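Local coordinates for protein tartronic semialdehyde reductase (Salmonella typhimurium, PDB 1YB4) that catalyses the NAD(P)H-dependent reduction of tartronate semialdehyde (2-hydroxy-3-oxopropanoate) to (R)-glycerate, as a member of the 3-hydroxyisobutyrate dehydrogenase-related family, at residues Val219-Arg227 and Asp278-Glu287. Numbering follows the deposited sequence.
Sequences VHGERMINR and DHSAMVQALE
The carboxylate of E287 receives the guanidinium of R227 end-on. The contact joins the end of helix 215-225 to helix 283-290 and the 3-10 turn leading into it, in the all-helical C-terminal domain of this dehydrogenase family. NH1 of R227 lies 2.8 Å from OE2 of E287, and NH2 of R227 lies 3.1 Å from OE1 of E287. The NH2 bond is nearly straight (171°) and uses the syn lone pair of OE1. The NH1 bond is more bent and leaves the guanidinium plane. E287 has further partners in the C-terminal tail: K293 bridges to OE1, and the backbone N of L294 bonds to OE2. R227 follows the end of the first helix. Bends at chi2 and chi3 turn its chain back and bring NH1 of R227 to O of M224, 3.2 Å away, in the carbonyl plane. That second bond helps fix the rotation of the guanidinium. Between the charged ends, selenomethionine M224 packs on V283, with CG of M224 3.7 Å from CG1 of V283 and SE against CB of V283. R223 forms the second salt bridge. Its extended chain crosses the side chain of D278 at about a right angle. NH1 of R223 meets OD2 of D278 3.0 Å away on the syn side, tilted out of the carboxylate plane. S280 packs its OG against CB of R223. H279 lies about 10 Å from K172, the predicted active-site lysine, measured between side chains, and its ND1 bonds to H238. The other ring nitrogen of H279, NE2, gives a weak bond to NE2 of H220, 3.2 Å long and bent to 121°.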
loop_
_atom_site.group_PDB
_atom_site.type_symbol
_atom_site.label_atom_id
_atom_site.label_comp_id
_atom_site.label_asym_id
_atom_site.label_seq_id
_atom_site.Cartn_x
_atom_site.Cartn_y
_atom_site.Cartn_z
ATOM N N VAL A 219 -11.784 -7.413 21.832
ATOM C CA VAL A 219 -11.783 -6.158 22.561
ATOM C C VAL A 219 -12.000 -4.949 21.663
ATOM O O VAL A 219 -13.042 -4.297 21.743
ATOM C CB VAL A 219 -10.471 -5.965 23.346
ATOM C CG1 VAL A 219 -10.521 -4.637 24.116
ATOM C CG2 VAL A 219 -10.261 -7.141 24.325
ATOM N N HIS A 220 -11.020 -4.651 20.812
ATOM C CA HIS A 220 -11.098 -3.513 19.901
ATOM C C HIS A 220 -12.296 -3.560 18.974
ATOM O O HIS A 220 -12.867 -2.519 18.627
ATOM C CB HIS A 220 -9.813 -3.421 19.088
ATOM C CG HIS A 220 -8.591 -3.307 19.935
ATOM N ND1 HIS A 220 -8.084 -4.372 20.650
ATOM C CD2 HIS A 220 -7.828 -2.237 20.260
ATOM C CE1 HIS A 220 -7.064 -3.958 21.381
ATOM N NE2 HIS A 220 -6.888 -2.667 21.165
ATOM N N GLY A 221 -12.678 -4.763 18.560
ATOM C CA GLY A 221 -13.836 -4.883 17.695
ATOM C C GLY A 221 -15.007 -4.213 18.385
ATOM O O GLY A 221 -15.689 -3.358 17.825
ATOM N N GLU A 222 -15.217 -4.600 19.636
ATOM C CA GLU A 222 -16.293 -4.059 20.459
ATOM C C GLU A 222 -16.181 -2.530 20.576
ATOM O O GLU A 222 -17.165 -1.810 20.401
ATOM C CB GLU A 222 -16.236 -4.710 21.848
ATOM C CG GLU A 222 -17.443 -4.459 22.739
ATOM C CD GLU A 222 -18.598 -5.406 22.446
ATOM O OE1 GLU A 222 -19.134 -5.373 21.312
ATOM O OE2 GLU A 222 -18.967 -6.186 23.355
ATOM N N ARG A 223 -14.976 -2.044 20.860
ATOM C CA ARG A 223 -14.747 -0.616 20.991
ATOM C C ARG A 223 -15.188 0.175 19.759
ATOM O O ARG A 223 -15.609 1.327 19.873
ATOM C CB ARG A 223 -13.266 -0.341 21.279
ATOM C CG ARG A 223 -12.804 -0.729 22.668
ATOM C CD ARG A 223 -11.291 -0.555 22.834
ATOM N NE ARG A 223 -10.806 -1.083 24.111
ATOM C CZ ARG A 223 -9.531 -1.092 24.500
ATOM N NH1 ARG A 223 -8.584 -0.598 23.714
ATOM N NH2 ARG A 223 -9.200 -1.609 25.678
HETATM N N MSE A 224 -15.106 -0.452 18.586
HETATM C CA MSE A 224 -15.480 0.203 17.336
HETATM C C MSE A 224 -16.981 0.284 17.143
HETATM O O MSE A 224 -17.501 1.275 16.615
HETATM C CB MSE A 224 -14.859 -0.533 16.144
HETATM C CG MSE A 224 -13.328 -0.463 16.055
HETATM SE SE MSE A 224 -12.580 -1.603 14.632
HETATM C CE MSE A 224 -10.909 -2.109 15.498
ATOM N N ILE A 225 -17.673 -0.769 17.563
ATOM C CA ILE A 225 -19.123 -0.839 17.433
ATOM C C ILE A 225 -19.847 0.109 18.387
ATOM O O ILE A 225 -20.726 0.870 17.981
ATOM C CB ILE A 225 -19.625 -2.274 17.691
ATOM C CG1 ILE A 225 -18.952 -3.250 16.704
ATOM C CG2 ILE A 225 -21.139 -2.317 17.551
ATOM C CD1 ILE A 225 -19.415 -4.715 16.812
ATOM N N ASN A 226 -19.469 0.069 19.656
ATOM C CA ASN A 226 -20.115 0.925 20.633
ATOM C C ASN A 226 -19.537 2.331 20.638
ATOM O O ASN A 226 -19.865 3.131 21.510
ATOM C CB ASN A 226 -20.008 0.294 22.023
ATOM C CG ASN A 226 -20.505 -1.144 22.044
ATOM O OD1 ASN A 226 -21.479 -1.487 21.361
ATOM N ND2 ASN A 226 -19.849 -1.991 22.836
ATOM N N ARG A 227 -18.687 2.626 19.656
ATOM C CA ARG A 227 -18.030 3.938 19.517
ATOM C C ARG A 227 -17.339 4.418 20.796
ATOM O O ARG A 227 -17.296 5.614 21.079
ATOM C CB ARG A 227 -19.038 4.994 19.060
ATOM C CG ARG A 227 -19.997 4.494 17.995
ATOM C CD ARG A 227 -19.254 4.031 16.765
ATOM N NE ARG A 227 -18.703 5.154 16.009
ATOM C CZ ARG A 227 -17.896 5.008 14.967
ATOM N NH1 ARG A 227 -17.551 3.789 14.570
ATOM N NH2 ARG A 227 -17.436 6.072 14.325
ATOM N N ASP A 278 -8.192 6.176 21.555
ATOM C CA ASP A 278 -7.724 4.800 21.639
ATOM C C ASP A 278 -7.408 4.330 20.220
ATOM O O ASP A 278 -8.163 4.621 19.297
ATOM C CB ASP A 278 -8.817 3.921 22.234
ATOM C CG ASP A 278 -8.377 2.494 22.400
ATOM O OD1 ASP A 278 -7.470 2.253 23.222
ATOM O OD2 ASP A 278 -8.930 1.609 21.709
ATOM N N HIS A 279 -6.310 3.598 20.034
ATOM C CA HIS A 279 -5.969 3.173 18.686
ATOM C C HIS A 279 -7.059 2.363 17.993
ATOM O O HIS A 279 -6.927 2.009 16.813
ATOM C CB HIS A 279 -4.630 2.427 18.659
ATOM C CG HIS A 279 -4.519 1.314 19.652
ATOM N ND1 HIS A 279 -3.364 0.580 19.810
ATOM C CD2 HIS A 279 -5.425 0.777 20.500
ATOM C CE1 HIS A 279 -3.563 -0.366 20.709
ATOM N NE2 HIS A 279 -4.806 -0.270 21.144
ATOM N N SER A 280 -8.143 2.079 18.714
ATOM C CA SER A 280 -9.258 1.358 18.120
ATOM C C SER A 280 -9.972 2.391 17.246
ATOM O O SER A 280 -10.784 2.055 16.384
ATOM C CB SER A 280 -10.202 0.817 19.204
ATOM O OG SER A 280 -10.691 1.860 20.030
ATOM N N ALA A 281 -9.638 3.656 17.472
ATOM C CA ALA A 281 -10.200 4.758 16.708
ATOM C C ALA A 281 -9.752 4.687 15.242
ATOM O O ALA A 281 -10.202 5.461 14.387
ATOM C CB ALA A 281 -9.769 6.066 17.322
HETATM N N MSE A 282 -8.843 3.759 14.977
HETATM C CA MSE A 282 -8.325 3.516 13.641
HETATM C C MSE A 282 -9.465 3.406 12.648
HETATM O O MSE A 282 -9.387 3.934 11.544
HETATM C CB MSE A 282 -7.529 2.202 13.641
HETATM C CG MSE A 282 -7.257 1.585 12.278
HETATM SE SE MSE A 282 -5.958 2.579 11.262
HETATM C CE MSE A 282 -7.113 3.317 9.954
ATOM N N VAL A 283 -10.527 2.718 13.058
ATOM C CA VAL A 283 -11.683 2.471 12.208
ATOM C C VAL A 283 -12.225 3.716 11.547
ATOM O O VAL A 283 -12.762 3.667 10.436
ATOM C CB VAL A 283 -12.817 1.765 13.010
ATOM C CG1 VAL A 283 -13.283 2.652 14.144
ATOM C CG2 VAL A 283 -13.975 1.393 12.082
ATOM N N GLN A 284 -12.075 4.845 12.217
ATOM C CA GLN A 284 -12.578 6.096 11.663
ATOM C C GLN A 284 -11.901 6.457 10.342
ATOM O O GLN A 284 -12.514 7.087 9.482
ATOM C CB GLN A 284 -12.395 7.233 12.675
ATOM C CG GLN A 284 -13.190 7.028 13.956
ATOM C CD GLN A 284 -13.232 8.267 14.824
ATOM O OE1 GLN A 284 -12.216 8.691 15.377
ATOM N NE2 GLN A 284 -14.413 8.863 14.939
ATOM N N ALA A 285 -10.644 6.055 10.179
ATOM C CA ALA A 285 -9.923 6.366 8.955
ATOM C C ALA A 285 -10.566 5.681 7.775
ATOM O O ALA A 285 -10.730 6.284 6.721
ATOM C CB ALA A 285 -8.482 5.955 9.072
ATOM N N LEU A 286 -10.938 4.417 7.943
ATOM C CA LEU A 286 -11.579 3.711 6.848
ATOM C C LEU A 286 -13.028 4.158 6.662
ATOM O O LEU A 286 -13.562 4.113 5.552
ATOM C CB LEU A 286 -11.484 2.204 7.059
ATOM C CG LEU A 286 -10.011 1.826 6.913
ATOM C CD1 LEU A 286 -9.329 1.923 8.245
ATOM C CD2 LEU A 286 -9.894 0.456 6.382
ATOM N N GLU A 287 -13.669 4.598 7.744
ATOM C CA GLU A 287 -15.044 5.077 7.623
ATOM C C GLU A 287 -14.985 6.327 6.750
ATOM O O GLU A 287 -15.801 6.505 5.858
ATOM C CB GLU A 287 -15.642 5.407 8.994
ATOM C CG GLU A 287 -15.912 4.179 9.849
ATOM C CD GLU A 287 -16.351 4.533 11.258
ATOM O OE1 GLU A 287 -15.782 5.486 11.826
ATOM O OE2 GLU A 287 -17.246 3.857 11.805
#